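Local coordinates for protein GTP cyclohydrolase 1 type 2 homolog (Staphylococcus aureus subsp. aureus, PDB 3LNL) that is of unknown function but binds a pair of zinc ions in each subunit of a toroid-shaped homohexamer of the NIF3 family, at residues S67-I72 with A100-L105; H17-T22 with D106-G111; V43-D48 with V335-L340; C49-V54 with Y84-R89; E36-T41 with G61-I66. The protein carries 2 engineered substitutions. All blocks are in the same frame, centred on the assembly; numbering follows the deposited sequence.

In the fold
All five contacts lie round the NIF3-domain sheet ordered 30-32, 97-100, 64-67, 43-46, 357-359. Contact 5, which ties the loop before strand 43-46 to the start of strand 64-67, closes before contact 1 opens; their centres are about 17 Å apart. Contact 1 is the zinc site; contact 2 (centres about 11 Å apart) supplies Asp106 to the zinc bound by His68. Contact 3, with its centre about 10 Å from that of contact 1, sets helix 336-350 against strand 43-46. Contact 1 nests inside the loops closed by contacts 2 and 3, so distant parts of the chain meet at the metals. Contact 4 pairs helices 51-60 and 83-93, about 15 Å from contact 1 between centres.

Contact 1: S67-I72 with A100-L105; sequences SHHPLI and AMHTNL. With ZN (zinc ion), chain G; ZN (zinc ion), chain F.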
# COMPACT_ATOMS: atom_id res chain seq x y z
N SER B 67 8.80 28.83 -16.71
CA SER B 67 7.38 28.65 -16.58
C SER B 67 7.05 28.30 -15.14
O SER B 67 7.93 27.87 -14.39
CB SER B 67 6.85 27.56 -17.54
OG SER B 67 7.27 26.25 -17.12
N HIS B 68 5.79 28.50 -14.75
CA HIS B 68 5.31 28.02 -13.49
C HIS B 68 5.01 26.52 -13.60
O HIS B 68 5.57 25.71 -12.87
CB HIS B 68 4.06 28.78 -13.05
CG HIS B 68 3.55 28.37 -11.71
ND1 HIS B 68 4.37 28.18 -10.62
CD2 HIS B 68 2.29 28.12 -11.28
CE1 HIS B 68 3.63 27.88 -9.57
NE2 HIS B 68 2.37 27.72 -9.96
N HIS B 69 4.17 26.16 -14.55
CA HIS B 69 3.78 24.78 -14.70
C HIS B 69 4.89 24.01 -15.43
O HIS B 69 5.42 24.49 -16.43
CB HIS B 69 2.48 24.65 -15.44
CG HIS B 69 1.29 25.16 -14.67
ND1 HIS B 69 0.17 25.67 -15.29
CD2 HIS B 69 1.05 25.24 -13.35
CE1 HIS B 69 -0.70 26.04 -14.38
NE2 HIS B 69 -0.23 25.71 -13.19
N PRO B 70 5.21 22.81 -14.96
CA PRO B 70 6.28 22.03 -15.58
C PRO B 70 5.76 21.38 -16.87
O PRO B 70 4.77 20.65 -16.87
CB PRO B 70 6.63 20.99 -14.49
CG PRO B 70 5.44 20.88 -13.67
CD PRO B 70 4.72 22.18 -13.73
N LEU B 71 6.43 21.64 -17.98
CA LEU B 71 5.99 21.11 -19.25
C LEU B 71 6.11 19.58 -19.23
O LEU B 71 5.33 18.88 -19.90
CB LEU B 71 6.85 21.69 -20.36
CG LEU B 71 6.58 21.29 -21.81
CD1 LEU B 71 5.12 21.70 -22.23
CD2 LEU B 71 7.63 21.88 -22.74
N ILE B 72 7.12 19.09 -18.53
CA ILE B 72 7.28 17.65 -18.30
C ILE B 72 6.93 17.44 -16.86
O ILE B 72 7.56 18.02 -15.98
CB ILE B 72 8.69 17.13 -18.58
CG1 ILE B 72 9.06 17.36 -20.04
CG2 ILE B 72 8.82 15.57 -18.20
CD1 ILE B 72 10.58 17.13 -20.33
N ALA B 100 11.33 25.18 -14.76
CA ALA B 100 10.06 25.23 -14.11
C ALA B 100 10.26 25.66 -12.65
O ALA B 100 11.02 25.02 -11.88
CB ALA B 100 9.36 23.83 -14.11
N MET B 101 9.57 26.72 -12.28
CA MET B 101 9.50 27.16 -10.89
C MET B 101 8.06 26.96 -10.49
O MET B 101 7.22 27.90 -10.62
CB MET B 101 9.96 28.63 -10.78
CG MET B 101 11.49 28.81 -11.06
SD MET B 101 11.89 30.56 -10.95
CE MET B 101 12.04 30.73 -9.14
N HIS B 102 7.76 25.73 -10.02
CA HIS B 102 6.39 25.33 -9.81
C HIS B 102 5.98 25.49 -8.35
O HIS B 102 5.87 26.63 -7.89
CB HIS B 102 6.10 23.95 -10.35
CG HIS B 102 4.65 23.64 -10.41
ND1 HIS B 102 4.14 22.37 -10.19
CD2 HIS B 102 3.58 24.46 -10.61
CE1 HIS B 102 2.81 22.42 -10.28
NE2 HIS B 102 2.45 23.67 -10.52
N THR B 103 5.83 24.40 -7.58
CA THR B 103 5.31 24.57 -6.24
C THR B 103 6.28 25.34 -5.33
O THR B 103 5.82 25.96 -4.40
CB THR B 103 4.82 23.26 -5.58
OG1 THR B 103 5.89 22.32 -5.50
CG2 THR B 103 3.61 22.66 -6.36
N ASN B 104 7.60 25.36 -5.59
CA ASN B 104 8.48 26.34 -4.90
C ASN B 104 8.01 27.79 -5.01
O ASN B 104 8.10 28.57 -4.05
CB ASN B 104 10.00 26.18 -5.22
CG ASN B 104 10.31 26.20 -6.70
OD1 ASN B 104 9.54 25.67 -7.53
ND2 ASN B 104 11.43 26.86 -7.05
N LEU B 105 7.46 28.17 -6.14
CA LEU B 105 6.91 29.52 -6.28
C LEU B 105 5.53 29.66 -5.64
O LEU B 105 5.19 30.74 -5.19
CB LEU B 105 6.88 29.92 -7.76
CG LEU B 105 6.68 31.40 -8.05
CD1 LEU B 105 7.94 32.23 -7.68
CD2 LEU B 105 6.32 31.50 -9.57
ZN ZN G . 0.68 27.11 -8.66
ZN ZN F . -1.22 25.57 -11.20
O HOH W 1 0.46 25.41 -9.86
O HOH W 2 -1.02 23.37 -11.56
O HOH W 3 -2.20 24.85 -9.33
O HOH W 4 -1.04 26.08 -7.77
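The dinuclear zinc centre takes His68 and His69 from the loop after strand 64-67, packed on Met101 and His102 at the approach to helix 103-106. Strands 64-67 and 97-100 end in parallel pairing, Met101 N donating to Ser67 O at 2.9 Å. Just beyond, His68 turns its ring against the second segment: with CG anti to the backbone N (chi1 -177°), ND1 gives its N-H to a lone pair of Met101 O at 2.9 Å, in both the ring plane and the carbonyl plane. That bond fixes the ring's rotation and leaves NE2 on the far side to bind one zinc ion at 2.2 Å. The neighbouring His69 binds the other zinc through NE2, its ND1 held by Asp48. His102 directs its CD2 edge at the face of the His68 ring, an edge-to-face pair with planes at 65°, while Pro70 CD sits over a face of His102 as a CH-pi contact, 3.7 Å from the ring centroid. His102 NE2 is hydrogen-bonded at 2.7 Å to the water that joins the two metals, and Asp27 holds its ND1, so this histidine belongs to the second shell. Asp106, His330 and Glu333 complete the protein ligands, Glu333 reaching both ions. The pair of adjacent histidines after a strand, one for each metal, is consistent with the dinuclear site of the NIF3 family.

Contact 2: H17-T22 with D106-G111; sequences HVPFST and DVNPHG. Unlike the reference sequence in segment 106-111: His110 (reference Tyr). With ZN (zinc ion), chain G.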
# COMPACT_ATOMS: atom_id res chain seq x y z
N HIS B 17 16.70 32.58 -4.16
CA HIS B 17 15.53 33.34 -3.79
C HIS B 17 14.26 32.51 -3.67
O HIS B 17 13.37 32.89 -2.90
CB HIS B 17 15.33 34.50 -4.76
CG HIS B 17 16.41 35.54 -4.71
ND1 HIS B 17 16.50 36.49 -3.71
CD2 HIS B 17 17.44 35.80 -5.56
CE1 HIS B 17 17.54 37.27 -3.94
NE2 HIS B 17 18.13 36.87 -5.05
N VAL B 18 14.15 31.40 -4.40
CA VAL B 18 12.93 30.59 -4.43
C VAL B 18 13.35 29.12 -4.42
O VAL B 18 13.35 28.43 -5.47
CB VAL B 18 12.06 30.88 -5.69
CG1 VAL B 18 10.71 30.10 -5.66
CG2 VAL B 18 11.81 32.40 -5.91
N PRO B 19 13.80 28.66 -3.26
CA PRO B 19 14.58 27.42 -3.23
C PRO B 19 13.83 26.23 -3.82
O PRO B 19 12.70 25.96 -3.41
CB PRO B 19 14.84 27.17 -1.75
CG PRO B 19 14.58 28.45 -1.07
CD PRO B 19 13.87 29.40 -1.98
N PHE B 20 14.49 25.50 -4.72
CA PHE B 20 13.83 24.38 -5.38
C PHE B 20 13.43 23.30 -4.38
O PHE B 20 12.45 22.58 -4.61
CB PHE B 20 14.70 23.86 -6.50
CG PHE B 20 14.73 24.78 -7.67
CD1 PHE B 20 15.76 25.68 -7.83
CD2 PHE B 20 13.66 24.83 -8.55
CE1 PHE B 20 15.77 26.57 -8.90
CE2 PHE B 20 13.64 25.72 -9.62
CZ PHE B 20 14.70 26.59 -9.80
N SER B 21 14.14 23.23 -3.26
CA SER B 21 13.86 22.26 -2.21
C SER B 21 12.50 22.50 -1.51
O SER B 21 11.99 21.61 -0.84
CB SER B 21 15.01 22.30 -1.17
OG SER B 21 14.96 23.48 -0.34
N THR B 22 11.92 23.69 -1.66
CA THR B 22 10.63 23.95 -1.04
C THR B 22 9.49 23.44 -1.91
O THR B 22 8.32 23.54 -1.48
CB THR B 22 10.45 25.42 -0.65
OG1 THR B 22 10.49 26.26 -1.81
CG2 THR B 22 11.59 25.83 0.39
N ASP B 106 4.74 28.57 -5.59
CA ASP B 106 3.43 28.58 -4.89
C ASP B 106 3.58 28.83 -3.40
O ASP B 106 2.67 29.40 -2.78
CB ASP B 106 2.63 27.28 -5.11
CG ASP B 106 2.04 27.19 -6.52
OD1 ASP B 106 1.42 28.22 -6.92
OD2 ASP B 106 2.19 26.12 -7.20
N VAL B 107 4.71 28.42 -2.82
CA VAL B 107 4.90 28.49 -1.39
C VAL B 107 5.87 29.59 -0.94
O VAL B 107 6.10 29.80 0.26
CB VAL B 107 5.38 27.16 -0.80
CG1 VAL B 107 4.39 26.00 -1.18
CG2 VAL B 107 6.88 26.87 -1.17
N ASN B 108 6.37 30.36 -1.88
CA ASN B 108 7.35 31.40 -1.57
C ASN B 108 6.68 32.66 -0.99
O ASN B 108 5.63 33.09 -1.52
CB ASN B 108 8.06 31.77 -2.85
CG ASN B 108 9.28 32.58 -2.59
OD1 ASN B 108 9.23 33.83 -2.60
ND2 ASN B 108 10.40 31.89 -2.30
N PRO B 109 7.30 33.28 0.03
CA PRO B 109 6.73 34.53 0.56
C PRO B 109 6.51 35.62 -0.47
O PRO B 109 5.69 36.50 -0.25
CB PRO B 109 7.77 35.02 1.58
CG PRO B 109 8.69 33.83 1.87
CD PRO B 109 8.62 32.97 0.61
N HIS B 110 7.21 35.56 -1.61
CA HIS B 110 6.96 36.53 -2.70
C HIS B 110 6.35 35.89 -3.92
O HIS B 110 6.35 36.48 -5.00
CB HIS B 110 8.27 37.24 -3.06
CG HIS B 110 8.91 37.87 -1.88
ND1 HIS B 110 8.43 39.03 -1.31
CD2 HIS B 110 9.97 37.49 -1.12
CE1 HIS B 110 9.17 39.35 -0.26
NE2 HIS B 110 10.11 38.43 -0.12
N GLY B 111 5.85 34.68 -3.74
CA GLY B 111 5.37 33.82 -4.85
C GLY B 111 3.93 34.03 -5.30
O GLY B 111 3.42 35.10 -5.14
ZN ZN G . 0.68 27.11 -8.66
O HOH W 5 11.63 35.19 -3.17
O HOH W 6 10.09 29.06 -2.30
O HOH W 1 0.46 25.41 -9.86
O HOH W 4 -1.04 26.08 -7.77
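Val18 and Asn108 bring the two backbones to 6.3 Å between their CA atoms, where the chain leaving helix 7-17 passes the type I beta turn of Asn108 to Gly111. The Asn108 side chain makes the link. Its CG lies anti to the backbone N (chi1 -167°), which carries the amide across to the other segment, and ND2 donates to a lone pair of His17 O at 3.2 Å, a bond somewhat bent at 143° and tilted from the amide plane. Val18 lies across this amide at about a right angle, its CG1 3.8 Å from Asn108 ND2. The amide oxygen also serves its own chain: Asn108 OD1 accepts from His110 N at 2.8 Å, an Asx turn that holds the group against the beta turn. His110 stands where the reference sequence has tyrosine, its backbone N alone taking part here. Of two waters, one donates to both His17 O and Asn108 OD1; the other donates to Thr22 OG1 and accepts from Asn108 ND2, so the amide is gripped at both ends. Thr22 gives its hydroxyl proton to Pro19 O at 2.7 Å, an oxygen that also takes Thr22 N, and the same OG1 lies 3.7 Å from Val107 CG2 as the two side chains slide past each other in opposite directions. Immediately before Val107, Asp106 binds one zinc ion through both carboxylate oxygens. The contact joins the chain leaving helix 7-17 to the loop between helices 103-106 and 112-119, with Tyr240 of strand 240-253 packed against Pro19, Thr22, Asn108 and Pro109.

Contact 3: V43-D48 with V335-L340; sequences VLTALD and VMKEGL
Thr45, Lys337 and Met336 carry this contact between strand 43-46 and the beginning of helix 336-350; the axes of segments 43-46 and 336-340 come within 7.1 Å, their N-to-C directions 143° apart. Thr45 CB points toward the helix. Its OG1, placed between the backbone N and the carbonyl carbon (chi1 70°), gives its proton to Lys337 O at 2.7 Å, approaching well out of the carbonyl plane, away from the lone-pair directions. The methyl branch goes to the other partner, Thr45 CG2 resting 4.0 Å from Leu340 CD2, so one side chain meets the helix with a polar and an apolar arm. Lys337 does its packing with its aliphatic stem: CG lies alongside the backbone between Ala46 and Leu47, 3.7 Å from Leu47 N, and the chain then bends at chi3 to lead NZ away to the carbonyl oxygen of Ser360. Met336 folds back on itself through three successive torsions near 60°, bringing its thioether to the strand end, with SD 3.4 Å from Ala46 O and 4.0 Å from Leu47 CA. From there the sulfur also touches His68, a zinc ligand, while the Leu47 side chain lies against His69, which binds the other metal; the packing therefore continues directly behind the dinuclear site. On the sheet, strand 43-46 is flanked by strands 64-67 and 357-359. Helix 51-60 packs on Leu44 and Ala46, whose side chains leave the strand away from Thr45, and helix 336-350 takes the Thr45 face, with Met115 of helix 112-119 touching Met336.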
# COMPACT_ATOMS: atom_id res chain seq x y z
N VAL B 43 15.40 36.17 -20.96
CA VAL B 43 14.45 35.35 -20.20
C VAL B 43 12.97 35.79 -20.43
O VAL B 43 12.62 36.96 -20.25
CB VAL B 43 14.78 35.37 -18.65
CG1 VAL B 43 13.75 34.51 -17.80
CG2 VAL B 43 16.28 34.92 -18.39
N LEU B 44 12.13 34.81 -20.79
CA LEU B 44 10.72 34.94 -20.97
C LEU B 44 10.03 34.16 -19.90
O LEU B 44 10.23 32.93 -19.81
CB LEU B 44 10.30 34.40 -22.34
CG LEU B 44 8.89 34.67 -22.83
CD1 LEU B 44 8.65 36.21 -23.02
CD2 LEU B 44 8.69 33.86 -24.14
N THR B 45 9.21 34.85 -19.11
CA THR B 45 8.36 34.17 -18.11
C THR B 45 6.98 33.75 -18.65
O THR B 45 6.42 34.42 -19.53
CB THR B 45 8.18 35.01 -16.83
OG1 THR B 45 7.35 36.17 -17.11
CG2 THR B 45 9.56 35.44 -16.26
N ALA B 46 6.46 32.62 -18.15
CA ALA B 46 5.27 32.01 -18.69
C ALA B 46 4.54 31.25 -17.57
O ALA B 46 5.19 30.86 -16.59
CB ALA B 46 5.67 31.06 -19.82
N LEU B 47 3.22 31.05 -17.73
CA LEU B 47 2.51 30.15 -16.84
C LEU B 47 2.69 28.72 -17.35
O LEU B 47 3.20 27.83 -16.63
CB LEU B 47 1.01 30.54 -16.74
CG LEU B 47 0.05 29.60 -16.04
CD1 LEU B 47 0.53 29.40 -14.57
CD2 LEU B 47 -1.42 30.12 -16.09
N ASP B 48 2.27 28.50 -18.59
CA ASP B 48 2.39 27.25 -19.29
C ASP B 48 3.25 27.55 -20.52
O ASP B 48 2.99 28.54 -21.24
CB ASP B 48 1.04 26.75 -19.78
CG ASP B 48 0.19 26.16 -18.64
OD1 ASP B 48 0.63 25.16 -18.07
OD2 ASP B 48 -0.90 26.67 -18.38
N VAL B 335 -0.84 35.68 -13.21
CA VAL B 335 -0.21 36.84 -12.59
C VAL B 335 1.26 36.60 -12.33
O VAL B 335 1.99 37.55 -12.12
CB VAL B 335 -0.92 37.29 -11.22
CG1 VAL B 335 -2.38 37.70 -11.49
CG2 VAL B 335 -0.83 36.19 -10.16
N MET B 336 1.72 35.35 -12.27
CA MET B 336 3.15 35.16 -11.95
C MET B 336 4.08 35.53 -13.12
O MET B 336 5.29 35.58 -12.93
CB MET B 336 3.47 33.77 -11.38
CG MET B 336 3.13 32.55 -12.18
SD MET B 336 3.80 32.40 -13.86
CE MET B 336 5.57 32.27 -13.47
N LYS B 337 3.56 35.77 -14.32
CA LYS B 337 4.45 36.10 -15.42
C LYS B 337 5.05 37.48 -15.15
O LYS B 337 6.26 37.65 -15.10
CB LYS B 337 3.69 36.08 -16.77
CG LYS B 337 3.12 34.70 -17.15
CD LYS B 337 2.52 34.65 -18.52
CE LYS B 337 1.31 35.66 -18.64
NZ LYS B 337 0.72 35.45 -19.96
N GLU B 338 4.20 38.49 -14.99
CA GLU B 338 4.65 39.81 -14.61
C GLU B 338 5.27 39.82 -13.23
O GLU B 338 6.27 40.49 -13.01
CB GLU B 338 3.52 40.86 -14.64
CG GLU B 338 2.95 41.14 -16.06
CD GLU B 338 3.89 41.90 -16.99
OE1 GLU B 338 3.50 42.05 -18.18
OE2 GLU B 338 4.99 42.34 -16.59
N GLY B 339 4.72 39.05 -12.30
CA GLY B 339 5.29 39.04 -10.96
C GLY B 339 6.71 38.49 -10.94
O GLY B 339 7.58 39.01 -10.25
N LEU B 340 6.93 37.40 -11.65
CA LEU B 340 8.25 36.79 -11.65
C LEU B 340 9.23 37.64 -12.48
O LEU B 340 10.42 37.75 -12.11
CB LEU B 340 8.21 35.36 -12.19
CG LEU B 340 9.56 34.62 -12.25
CD1 LEU B 340 10.17 34.45 -10.76
CD2 LEU B 340 9.34 33.24 -12.98

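Contact 4: C49-V54 with Y84-R89; sequences CTLEVV and YGLIIR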
# COMPACT_ATOMS: atom_id res chain seq x y z
N CYS B 49 4.23 26.67 -20.76
CA CYS B 49 5.12 26.80 -21.93
C CYS B 49 4.46 26.12 -23.13
O CYS B 49 4.71 24.95 -23.38
CB CYS B 49 6.44 26.15 -21.67
SG CYS B 49 7.59 26.42 -23.06
N THR B 50 3.54 26.84 -23.80
CA THR B 50 2.85 26.30 -24.96
C THR B 50 3.72 26.53 -26.21
O THR B 50 4.78 27.25 -26.15
CB THR B 50 1.53 27.02 -25.18
OG1 THR B 50 1.80 28.38 -25.52
CG2 THR B 50 0.63 26.94 -23.90
N LEU B 51 3.26 26.03 -27.35
CA LEU B 51 4.04 26.24 -28.60
C LEU B 51 4.18 27.72 -28.93
O LEU B 51 5.25 28.18 -29.39
CB LEU B 51 3.42 25.51 -29.79
CG LEU B 51 4.21 25.39 -31.12
CD1 LEU B 51 5.43 24.57 -30.94
CD2 LEU B 51 3.31 24.75 -32.20
N GLU B 52 3.11 28.48 -28.72
CA GLU B 52 3.15 29.94 -29.01
C GLU B 52 4.20 30.62 -28.13
O GLU B 52 4.89 31.52 -28.59
CB GLU B 52 1.77 30.60 -28.86
CG GLU B 52 0.76 30.21 -29.98
CD GLU B 52 -0.66 30.79 -29.82
OE1 GLU B 52 -1.08 31.22 -28.71
OE2 GLU B 52 -1.39 30.80 -30.85
N VAL B 53 4.36 30.17 -26.88
CA VAL B 53 5.36 30.76 -26.00
C VAL B 53 6.79 30.49 -26.54
O VAL B 53 7.65 31.38 -26.53
CB VAL B 53 5.19 30.29 -24.55
CG1 VAL B 53 6.42 30.73 -23.66
CG2 VAL B 53 3.88 30.84 -24.00
N VAL B 54 7.01 29.28 -27.03
CA VAL B 54 8.29 28.93 -27.58
C VAL B 54 8.57 29.80 -28.83
O VAL B 54 9.68 30.32 -28.96
CB VAL B 54 8.39 27.41 -27.91
CG1 VAL B 54 9.77 27.07 -28.47
CG2 VAL B 54 8.06 26.59 -26.67
N TYR B 84 2.56 17.39 -26.84
CA TYR B 84 3.59 18.02 -26.02
C TYR B 84 4.96 17.70 -26.64
O TYR B 84 5.90 18.46 -26.52
CB TYR B 84 3.52 17.51 -24.57
CG TYR B 84 2.39 18.12 -23.80
CD1 TYR B 84 1.27 17.37 -23.44
CD2 TYR B 84 2.41 19.46 -23.50
CE1 TYR B 84 0.21 17.94 -22.76
CE2 TYR B 84 1.36 20.05 -22.82
CZ TYR B 84 0.26 19.28 -22.44
OH TYR B 84 -0.82 19.87 -21.74
N GLY B 85 5.06 16.59 -27.35
CA GLY B 85 6.26 16.27 -28.08
C GLY B 85 6.74 17.34 -29.04
O GLY B 85 7.95 17.64 -29.11
N LEU B 86 5.80 17.98 -29.71
CA LEU B 86 6.12 19.04 -30.67
C LEU B 86 6.75 20.24 -29.95
O LEU B 86 7.68 20.82 -30.45
CB LEU B 86 4.83 19.44 -31.39
CG LEU B 86 4.96 20.24 -32.68
CD1 LEU B 86 5.56 19.37 -33.77
CD2 LEU B 86 3.57 20.77 -33.12
N ILE B 87 6.30 20.54 -28.75
CA ILE B 87 6.79 21.68 -28.00
C ILE B 87 8.23 21.36 -27.48
O ILE B 87 9.17 22.16 -27.62
CB ILE B 87 5.89 22.01 -26.78
CG1 ILE B 87 4.46 22.41 -27.23
CG2 ILE B 87 6.46 23.16 -25.97
CD1 ILE B 87 3.49 22.50 -26.08
N ILE B 88 8.41 20.15 -26.96
CA ILE B 88 9.67 19.78 -26.35
C ILE B 88 10.74 19.73 -27.45
O ILE B 88 11.87 20.20 -27.27
CB ILE B 88 9.53 18.42 -25.62
CG1 ILE B 88 8.60 18.54 -24.40
CG2 ILE B 88 10.92 17.86 -25.24
CD1 ILE B 88 8.10 17.11 -23.88
N ARG B 89 10.39 19.10 -28.58
CA ARG B 89 11.28 19.04 -29.74
C ARG B 89 11.65 20.43 -30.27
O ARG B 89 12.79 20.68 -30.64
CB ARG B 89 10.69 18.19 -30.89
CG ARG B 89 10.47 16.70 -30.51
CD ARG B 89 9.57 15.95 -31.47
NE ARG B 89 10.10 16.04 -32.83
CZ ARG B 89 11.09 15.30 -33.32
NH1 ARG B 89 11.64 14.27 -32.64
NH2 ARG B 89 11.48 15.52 -34.55
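A chi1 of -62° turns Ile87 so that CG2 lies anti to the backbone N and CG1 anti to the carbonyl carbon, while chi2 of 170° extends CD1 toward the opposing helix start. The setting is two helices, 51-60 and 83-93, that touch in the alpha/beta NIF3 fold, helix 51-60 being the crossover between the parallel neighbours 43-46 and 64-67. Ile87 carries this contact: its CD1 reaches the N-terminal turn, 3.8 Å from Leu51 N and 4.0 Å from Thr50 CA, and its CG1 runs beside Leu51 CB. The other branch, CG2, turns to Val54. Farther out, Leu51 and Leu86 meet through their CD2 methyls, 4.1 Å apart, toward the more exposed side. Thr50 is the N-cap of its helix, its OG1 accepting a weak bond from Val53 N. Leu71, in the loop that carries the zinc-binding histidines, packs on Ile87 as well, and Tyr84 reaches Asp317 of a neighbouring subunit. Ile87 CG2 touches both Cys49 O, at 3.6 Å, and Val54 CG2, at 3.8 Å.

Contact 5: E36-T41 with G61-I66; sequences EDVEVT and GYNTII. Engineered in segment 36-41: Glu36 (natural residue Gly).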
# COMPACT_ATOMS: atom_id res chain seq x y z
N GLU B 36 23.08 23.36 -18.90
CA GLU B 36 23.61 24.23 -17.83
C GLU B 36 24.75 25.15 -18.30
O GLU B 36 24.96 26.25 -17.76
CB GLU B 36 24.16 23.34 -16.69
CG GLU B 36 23.08 22.42 -16.05
CD GLU B 36 22.45 22.98 -14.80
OE1 GLU B 36 22.79 24.10 -14.35
OE2 GLU B 36 21.59 22.29 -14.23
N ASP B 37 25.45 24.69 -19.34
CA ASP B 37 26.65 25.32 -19.81
C ASP B 37 26.36 26.50 -20.73
O ASP B 37 27.25 27.29 -21.03
CB ASP B 37 27.54 24.28 -20.54
CG ASP B 37 27.72 22.97 -19.73
OD1 ASP B 37 27.96 23.04 -18.48
OD2 ASP B 37 27.58 21.87 -20.36
N VAL B 38 25.12 26.61 -21.20
CA VAL B 38 24.77 27.57 -22.24
C VAL B 38 24.58 28.97 -21.69
O VAL B 38 24.03 29.16 -20.64
CB VAL B 38 23.51 27.08 -23.07
CG1 VAL B 38 22.86 28.23 -23.79
CG2 VAL B 38 24.00 26.01 -24.09
N GLU B 39 25.05 29.97 -22.44
CA GLU B 39 24.93 31.38 -22.05
C GLU B 39 23.47 31.87 -22.24
O GLU B 39 22.88 31.60 -23.27
CB GLU B 39 25.98 32.20 -22.85
CG GLU B 39 25.87 33.65 -22.67
CD GLU B 39 26.99 34.47 -23.30
OE1 GLU B 39 28.08 33.95 -23.67
OE2 GLU B 39 26.70 35.69 -23.37
N VAL B 40 22.89 32.55 -21.24
CA VAL B 40 21.52 33.05 -21.29
C VAL B 40 21.45 34.31 -22.13
O VAL B 40 22.17 35.27 -21.86
CB VAL B 40 20.98 33.37 -19.89
CG1 VAL B 40 19.56 33.98 -19.95
CG2 VAL B 40 20.99 32.09 -19.01
N THR B 41 20.60 34.32 -23.15
CA THR B 41 20.51 35.49 -24.03
C THR B 41 19.34 36.39 -23.66
O THR B 41 19.30 37.55 -24.03
CB THR B 41 20.32 35.09 -25.52
OG1 THR B 41 19.12 34.31 -25.65
CG2 THR B 41 21.55 34.34 -26.08
N GLY B 61 14.56 36.44 -29.64
CA GLY B 61 15.97 36.12 -29.43
C GLY B 61 16.30 35.72 -28.00
O GLY B 61 17.45 35.80 -27.59
N TYR B 62 15.32 35.23 -27.25
CA TYR B 62 15.59 34.73 -25.90
C TYR B 62 15.74 33.19 -25.91
O TYR B 62 14.91 32.51 -26.51
CB TYR B 62 14.47 35.11 -24.95
CG TYR B 62 14.25 36.61 -24.76
CD1 TYR B 62 15.15 37.57 -25.24
CD2 TYR B 62 13.15 37.06 -24.08
CE1 TYR B 62 14.96 38.95 -25.03
CE2 TYR B 62 12.92 38.43 -23.89
CZ TYR B 62 13.83 39.35 -24.35
OH TYR B 62 13.53 40.67 -24.12
N ASN B 63 16.73 32.67 -25.17
CA ASN B 63 16.98 31.23 -25.17
C ASN B 63 16.60 30.57 -23.86
O ASN B 63 16.91 29.39 -23.67
CB ASN B 63 18.43 30.91 -25.56
CG ASN B 63 19.40 31.24 -24.46
OD1 ASN B 63 19.03 31.92 -23.53
ND2 ASN B 63 20.65 30.77 -24.56
N THR B 64 15.89 31.29 -23.00
CA THR B 64 15.50 30.76 -21.70
C THR B 64 14.06 31.12 -21.39
O THR B 64 13.68 32.32 -21.47
CB THR B 64 16.43 31.28 -20.58
OG1 THR B 64 17.78 30.98 -20.94
CG2 THR B 64 16.11 30.67 -19.18
N ILE B 65 13.28 30.09 -21.03
CA ILE B 65 11.91 30.25 -20.61
C ILE B 65 11.84 29.74 -19.20
O ILE B 65 12.32 28.64 -18.92
CB ILE B 65 10.88 29.52 -21.53
CG1 ILE B 65 11.00 30.09 -22.95
CG2 ILE B 65 9.39 29.60 -20.98
CD1 ILE B 65 10.26 29.31 -24.05
N ILE B 66 11.26 30.55 -18.31
CA ILE B 66 10.89 30.10 -16.98
C ILE B 66 9.34 30.03 -16.87
O ILE B 66 8.66 31.07 -16.93
CB ILE B 66 11.40 31.03 -15.88
CG1 ILE B 66 12.91 31.18 -15.92
CG2 ILE B 66 10.98 30.40 -14.46
CD1 ILE B 66 13.48 32.22 -14.93
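Asn63 meets the 36-41 loop with both ends of its amide. ND2 donates to Glu39 O at 2.7 Å, with the acceptor close to the amide plane, and OD1 receives Thr41 N at 2.9 Å along a nearly straight N-H (174°), though from above the plane of the amide. On the opposite face of that plane Thr64 OG1 also donates to OD1, so two donors grip the oxygen from opposite faces and, with the ND2 bond, fix the rotation of the amide. A chi1 of 74° for Asn63 tucks CG between its own backbone N and carbonyl carbon, which aims the amide at the loop. Around this, Thr41 OG1 stands 2.9 Å from Asn63 N and 3.0 Å from Gly61 O, while Val38 CG1 lies beside ND2 and Val40 CG1 packs 3.6 Å from Thr64 OG1. Gly61 has positive phi and closes helix 51-60 with a Schellman motif, after which the chain enters strand 64-67, an inner strand of the NIF3-domain sheet. Asn97, on the neighbouring strand 97-100, donates from its side chain to Asn63 O. The loop is also held by backbone bonds of Val38 to Ile7 and of Val40 to Met5, and helix 7-17 lays Leu10 on Thr64.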